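Local coordinates for putative cell invasion protein with MAC/Perforin domain (Bacteroides thetaiotaomicron VPI-5482, PDB 3KK7), which is of unproven function but, as a bacterial member of the membrane-attack complex/perforin family, may take part in cell invasion or act on membranes, at residues A[126-131]-A[358-363]; A[195-200]-A[350-355]. One frame throughout, in Å; residues are numbered along the deposited sequence.

Interaction 1 (A[126-131]-A[358-363])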
loop_
_atom_site.group_PDB
_atom_site.type_symbol
_atom_site.label_atom_id
_atom_site.label_comp_id
_atom_site.label_asym_id
_atom_site.label_seq_id
_atom_site.Cartn_x
_atom_site.Cartn_y
_atom_site.Cartn_z
ATOM N N SER A 126 5.759 11.578 5.293
ATOM C CA SER A 126 6.448 12.576 4.542
ATOM C C SER A 126 7.505 11.973 3.641
ATOM O O SER A 126 8.331 11.169 4.078
ATOM C CB SER A 126 7.103 13.542 5.515
ATOM O OG SER A 126 7.996 14.395 4.831
ATOM N N GLY A 127 7.456 12.365 2.366
ATOM C CA GLY A 127 8.427 11.905 1.385
ATOM C C GLY A 127 7.983 10.746 0.506
ATOM O O GLY A 127 8.586 10.512 -0.537
ATOM N N PHE A 128 6.961 10.003 0.917
ATOM C CA PHE A 128 6.455 8.900 0.112
ATOM C C PHE A 128 5.674 9.432 -1.089
ATOM O O PHE A 128 4.971 10.403 -0.953
ATOM C CB PHE A 128 5.562 8.064 0.989
ATOM C CG PHE A 128 4.824 7.015 0.270
ATOM C CD1 PHE A 128 5.462 5.852 -0.099
ATOM C CD2 PHE A 128 3.465 7.176 -0.024
ATOM C CE1 PHE A 128 4.769 4.852 -0.760
ATOM C CE2 PHE A 128 2.754 6.179 -0.682
ATOM C CZ PHE A 128 3.406 5.018 -1.061
ATOM N N SER A 129 5.802 8.795 -2.253
ATOM C CA SER A 129 5.034 9.193 -3.451
ATOM C C SER A 129 3.596 8.772 -3.302
ATOM O O SER A 129 3.254 7.608 -3.541
ATOM C CB SER A 129 5.551 8.549 -4.737
ATOM O OG SER A 129 6.950 8.624 -4.791
ATOM N N LEU A 130 2.752 9.726 -2.955
ATOM C CA LEU A 130 1.360 9.412 -2.679
ATOM C C LEU A 130 0.474 9.595 -3.914
ATOM O O LEU A 130 0.491 10.630 -4.547
ATOM C CB LEU A 130 0.855 10.260 -1.502
ATOM C CG LEU A 130 -0.571 9.992 -1.082
ATOM C CD1 LEU A 130 -0.767 8.515 -0.683
ATOM C CD2 LEU A 130 -0.934 10.951 0.009
ATOM N N ASN A 131 -0.281 8.555 -4.248
ATOM C CA ASN A 131 -1.308 8.620 -5.261
ATOM C C ASN A 131 -2.617 8.947 -4.567
ATOM O O ASN A 131 -3.129 8.140 -3.817
ATOM C CB ASN A 131 -1.440 7.289 -6.002
ATOM C CG ASN A 131 -2.452 7.366 -7.176
ATOM O OD1 ASN A 131 -3.072 8.399 -7.372
ATOM N ND2 ASN A 131 -2.619 6.271 -7.933
ATOM N N ARG A 358 7.030 -3.219 -6.323
ATOM C CA ARG A 358 5.718 -3.563 -6.867
ATOM C C ARG A 358 4.559 -2.908 -6.113
ATOM O O ARG A 358 3.600 -2.481 -6.746
ATOM C CB ARG A 358 5.531 -5.082 -6.935
ATOM C CG ARG A 358 4.259 -5.487 -7.640
ATOM C CD ARG A 358 4.254 -6.911 -8.140
ATOM N NE ARG A 358 5.194 -7.071 -9.247
ATOM C CZ ARG A 358 4.973 -6.703 -10.507
ATOM N NH1 ARG A 358 3.822 -6.178 -10.861
ATOM N NH2 ARG A 358 5.917 -6.880 -11.433
ATOM N N TYR A 359 4.650 -2.878 -4.777
ATOM C CA TYR A 359 3.732 -2.151 -3.940
ATOM C C TYR A 359 3.678 -0.700 -4.408
ATOM O O TYR A 359 2.603 -0.158 -4.698
ATOM C CB TYR A 359 4.135 -2.190 -2.440
ATOM C CG TYR A 359 3.424 -1.100 -1.636
ATOM C CD1 TYR A 359 2.114 -1.265 -1.207
ATOM C CD2 TYR A 359 4.032 0.114 -1.376
ATOM C CE1 TYR A 359 1.439 -0.249 -0.517
ATOM C CE2 TYR A 359 3.377 1.111 -0.686
ATOM C CZ TYR A 359 2.071 0.932 -0.267
ATOM O OH TYR A 359 1.409 1.954 0.428
ATOM N N ASN A 360 4.841 -0.077 -4.485
ATOM C CA ASN A 360 4.916 1.318 -4.927
ATOM C C ASN A 360 4.381 1.545 -6.334
ATOM O O ASN A 360 3.589 2.476 -6.586
ATOM C CB ASN A 360 6.348 1.857 -4.792
ATOM C CG ASN A 360 6.674 2.221 -3.364
ATOM O OD1 ASN A 360 6.064 3.139 -2.833
ATOM N ND2 ASN A 360 7.588 1.496 -2.723
ATOM N N ASP A 361 4.782 0.683 -7.236
ATOM C CA ASP A 361 4.368 0.838 -8.611
ATOM C C ASP A 361 2.848 0.589 -8.744
ATOM O O ASP A 361 2.164 1.193 -9.593
ATOM C CB ASP A 361 5.157 -0.141 -9.511
ATOM C CG ASP A 361 6.553 0.348 -9.886
ATOM O OD1 ASP A 361 6.881 1.553 -9.745
ATOM O OD2 ASP A 361 7.318 -0.509 -10.388
ATOM N N THR A 362 2.306 -0.294 -7.909
ATOM C CA THR A 362 0.902 -0.650 -8.042
ATOM C C THR A 362 0.096 0.490 -7.454
ATOM O O THR A 362 -0.894 0.928 -8.036
ATOM C CB THR A 362 0.601 -1.973 -7.363
ATOM O OG1 THR A 362 1.412 -3.009 -7.941
ATOM C CG2 THR A 362 -0.862 -2.332 -7.486
ATOM N N HIS A 363 0.550 1.009 -6.318
ATOM C CA HIS A 363 -0.108 2.132 -5.695
ATOM C C HIS A 363 -0.163 3.306 -6.646
ATOM O O HIS A 363 -1.163 4.030 -6.691
ATOM C CB HIS A 363 0.652 2.554 -4.453
ATOM C CG HIS A 363 0.141 3.814 -3.845
ATOM N ND1 HIS A 363 -1.145 3.935 -3.352
ATOM C CD2 HIS A 363 0.738 5.022 -3.658
ATOM C CE1 HIS A 363 -1.314 5.162 -2.881
ATOM N NE2 HIS A 363 -0.181 5.839 -3.043
HETATM O O HOH W 1 4.547 5.251 -4.207
#

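Interaction 2 (A[195-200]-A[350-355])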
loop_
_atom_site.group_PDB
_atom_site.type_symbol
_atom_site.label_atom_id
_atom_site.label_comp_id
_atom_site.label_asym_id
_atom_site.label_seq_id
_atom_site.Cartn_x
_atom_site.Cartn_y
_atom_site.Cartn_z
ATOM N N ALA A 195 0.029 -13.557 2.791
ATOM C CA ALA A 195 -0.480 -12.776 1.657
ATOM C C ALA A 195 0.675 -12.312 0.801
ATOM O O ALA A 195 0.578 -12.277 -0.424
ATOM C CB ALA A 195 -1.298 -11.621 2.135
ATOM N N LEU A 196 1.798 -12.042 1.453
ATOM C CA LEU A 196 3.011 -11.570 0.782
ATOM C C LEU A 196 3.548 -12.593 -0.207
ATOM O O LEU A 196 3.939 -12.229 -1.304
ATOM C CB LEU A 196 4.089 -11.247 1.823
ATOM C CG LEU A 196 5.153 -10.192 1.503
ATOM C CD1 LEU A 196 4.504 -8.805 1.250
ATOM C CD2 LEU A 196 6.194 -10.130 2.665
ATOM N N TYR A 197 3.575 -13.860 0.187
ATOM C CA TYR A 197 4.090 -14.909 -0.682
ATOM C C TYR A 197 3.056 -15.760 -1.411
ATOM O O TYR A 197 3.421 -16.443 -2.350
ATOM C CB TYR A 197 5.060 -15.826 0.082
ATOM C CG TYR A 197 6.407 -15.184 0.245
ATOM C CD1 TYR A 197 7.312 -15.177 -0.803
ATOM C CD2 TYR A 197 6.753 -14.527 1.417
ATOM C CE1 TYR A 197 8.527 -14.544 -0.688
ATOM C CE2 TYR A 197 7.974 -13.903 1.546
ATOM C CZ TYR A 197 8.858 -13.910 0.487
ATOM O OH TYR A 197 10.087 -13.297 0.592
ATOM N N ASN A 198 1.793 -15.738 -1.015
ATOM C CA ASN A 198 0.820 -16.647 -1.628
ATOM C C ASN A 198 -0.265 -15.991 -2.458
ATOM O O ASN A 198 -1.125 -16.671 -2.993
ATOM C CB ASN A 198 0.202 -17.565 -0.579
ATOM C CG ASN A 198 1.229 -18.473 0.060
ATOM O OD1 ASN A 198 2.118 -18.997 -0.611
ATOM N ND2 ASN A 198 1.118 -18.656 1.361
ATOM N N SER A 199 -0.206 -14.675 -2.582
ATOM C CA SER A 199 -1.105 -13.941 -3.444
ATOM C C SER A 199 -0.259 -12.847 -4.106
ATOM O O SER A 199 0.939 -12.716 -3.813
ATOM C CB SER A 199 -2.297 -13.378 -2.643
ATOM O OG SER A 199 -1.915 -12.353 -1.746
ATOM N N SER A 200 -0.875 -12.116 -5.030
ATOM C CA SER A 200 -0.186 -11.057 -5.730
ATOM C C SER A 200 -0.274 -9.820 -4.878
ATOM O O SER A 200 -1.148 -9.705 -4.032
ATOM C CB SER A 200 -0.830 -10.790 -7.092
ATOM O OG SER A 200 -2.151 -10.288 -6.953
ATOM N N ILE A 350 8.504 -4.579 4.734
ATOM C CA ILE A 350 8.976 -5.795 4.067
ATOM C C ILE A 350 10.395 -5.598 3.590
ATOM O O ILE A 350 10.821 -4.471 3.348
ATOM C CB ILE A 350 8.038 -6.226 2.907
ATOM C CG1 ILE A 350 7.843 -5.115 1.887
ATOM C CG2 ILE A 350 6.668 -6.612 3.430
ATOM C CD1 ILE A 350 6.903 -5.507 0.795
ATOM N N LEU A 351 11.135 -6.696 3.496
ATOM C CA LEU A 351 12.551 -6.647 3.141
ATOM C C LEU A 351 12.820 -6.773 1.647
ATOM O O LEU A 351 13.869 -6.322 1.164
ATOM C CB LEU A 351 13.293 -7.789 3.830
ATOM C CG LEU A 351 13.302 -7.808 5.331
ATOM C CD1 LEU A 351 13.966 -9.078 5.764
ATOM C CD2 LEU A 351 14.054 -6.589 5.819
ATOM N N GLU A 352 11.888 -7.397 0.933
ATOM C CA GLU A 352 12.075 -7.800 -0.448
ATOM C C GLU A 352 12.014 -6.607 -1.403
ATOM O O GLU A 352 10.952 -6.006 -1.615
ATOM C CB GLU A 352 10.994 -8.837 -0.846
ATOM C CG GLU A 352 11.005 -10.151 -0.029
ATOM C CD GLU A 352 10.306 -10.089 1.344
ATOM O OE1 GLU A 352 9.725 -9.047 1.740
ATOM O OE2 GLU A 352 10.351 -11.113 2.049
ATOM N N GLU A 353 13.151 -6.306 -2.017
ATOM C CA GLU A 353 13.266 -5.236 -3.033
ATOM C C GLU A 353 12.138 -5.221 -4.064
ATOM O O GLU A 353 11.552 -4.182 -4.349
ATOM C CB GLU A 353 14.593 -5.410 -3.790
ATOM C CG GLU A 353 15.386 -4.121 -4.000
ATOM C CD GLU A 353 15.667 -3.399 -2.688
ATOM O OE1 GLU A 353 16.311 -3.996 -1.772
ATOM O OE2 GLU A 353 15.197 -2.235 -2.588
ATOM N N ASN A 354 11.861 -6.384 -4.650
ATOM C CA ASN A 354 10.858 -6.491 -5.706
ATOM C C ASN A 354 9.438 -6.301 -5.213
ATOM O O ASN A 354 8.612 -5.751 -5.947
ATOM C CB ASN A 354 10.963 -7.799 -6.505
ATOM C CG ASN A 354 11.032 -9.037 -5.620
ATOM O OD1 ASN A 354 11.616 -9.011 -4.527
ATOM N ND2 ASN A 354 10.484 -10.136 -6.114
ATOM N N PHE A 355 9.149 -6.725 -3.981
ATOM C CA PHE A 355 7.807 -6.501 -3.436
ATOM C C PHE A 355 7.628 -5.034 -3.083
ATOM O O PHE A 355 6.564 -4.447 -3.288
ATOM C CB PHE A 355 7.522 -7.360 -2.221
ATOM C CG PHE A 355 7.613 -8.850 -2.471
ATOM C CD1 PHE A 355 7.708 -9.374 -3.759
ATOM C CD2 PHE A 355 7.553 -9.730 -1.393
ATOM C CE1 PHE A 355 7.766 -10.729 -3.956
ATOM C CE2 PHE A 355 7.616 -11.104 -1.586
ATOM C CZ PHE A 355 7.723 -11.609 -2.856
#

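Interaction 1 (A[126-131]-A[358-363])
N131 and H363 meet where the loop 126-131 reaches the last turn of helix 353-363. The N131 amide gives an N-H from ND2 to H363 O at 2.9 Å. The bond is fairly straight, 159° at the hydrogen, and lies in both the carbonyl plane and the amide plane. N131 has CG anti to its backbone N (chi1 -175°), which carries the amide forward to the helix end while CB sits over one face of the H363 imidazole, 3.8 Å from CB to the ring centroid, a CH-pi contact. L130 CD1 meets the imidazole at its edge, 3.6 Å from H363 NE2.

F128 extends its ring to the helix, with CG also anti to the backbone N. Its CZ lies 3.7 Å from H363 CD2 and 3.9 Å from Y359 CE2. The F128 and H363 planes are 33° apart and meet obliquely. Y359 OH is hydrogen-bonded to E210 O, which fixes the polar end of the ring that F128 touches. A water donates hydrogen bonds to both S129 O and N360 OD1.

The contact joins a loop to a helix end within the MACPF domain. N131 ND2 also bonds to D365, and N131 OD1 caps G133 N at the start of helix 133-146. Three bonds on one amide thus hold its rotation and supply a donor to the carbonyl at the end of helix 353-363.

Interaction 2 (A[195-200]-A[350-355])
Y197 and L196, near the end of helix 190-198, pack on the start of helix 353-363 in a buried helix-to-helix contact of the MACPF domain. Y197 OH gives a hydrogen bond of 2.6 Å to E352 OE2, which it meets from above the carboxylate plane, 35° out of it. F355 turns its ring edge to one face of the Y197 ring. This is a T-shaped pair, with centroids 5.3 Å apart and planes at 66°. L196 fills the other part of the contact: its CG is 3.8 Å from F355 CD2, and its CD2 is 3.6 Å from I350 CG2. A phenylalanine at Y197 would keep the ring but would probably leave the buried E352 carboxylate without its hydroxyl partner.

E352 is the N-cap residue of helix 353-363. Its chain bends at chi2 (81°), which turns the carboxylate back to the tyrosine. Further out, A502 and Y504 of strand 499-504 touch Y197, and M201 of helix 201-208 touches F355. R403 NH1 is hydrogen-bonded to Y197 O. Where the two rings come together, F355 CE2 stands 3.7 Å from Y197 CE1, over the tyrosine face and near its rim.

Overall arrangement
Both interactions use helix 353-363, at its two ends. Interaction 2 takes the residues at its start and interaction 1 those of its last turns. Segments 350-355 and 358-363 are almost continuous in sequence, and the two contact centres lie about 15 Å apart. Along the chain, interaction 2 is nested inside the loop closed by interaction 1. Helix 201-208 lies beside both: M201 touches F355 in one and Y359 in the other. Interaction 1 is partly buried, about 7 Å from the chain centre to its own centre; interaction 2 is buried, about 12 Å from that point. All four segments belong to the MACPF part of the chain.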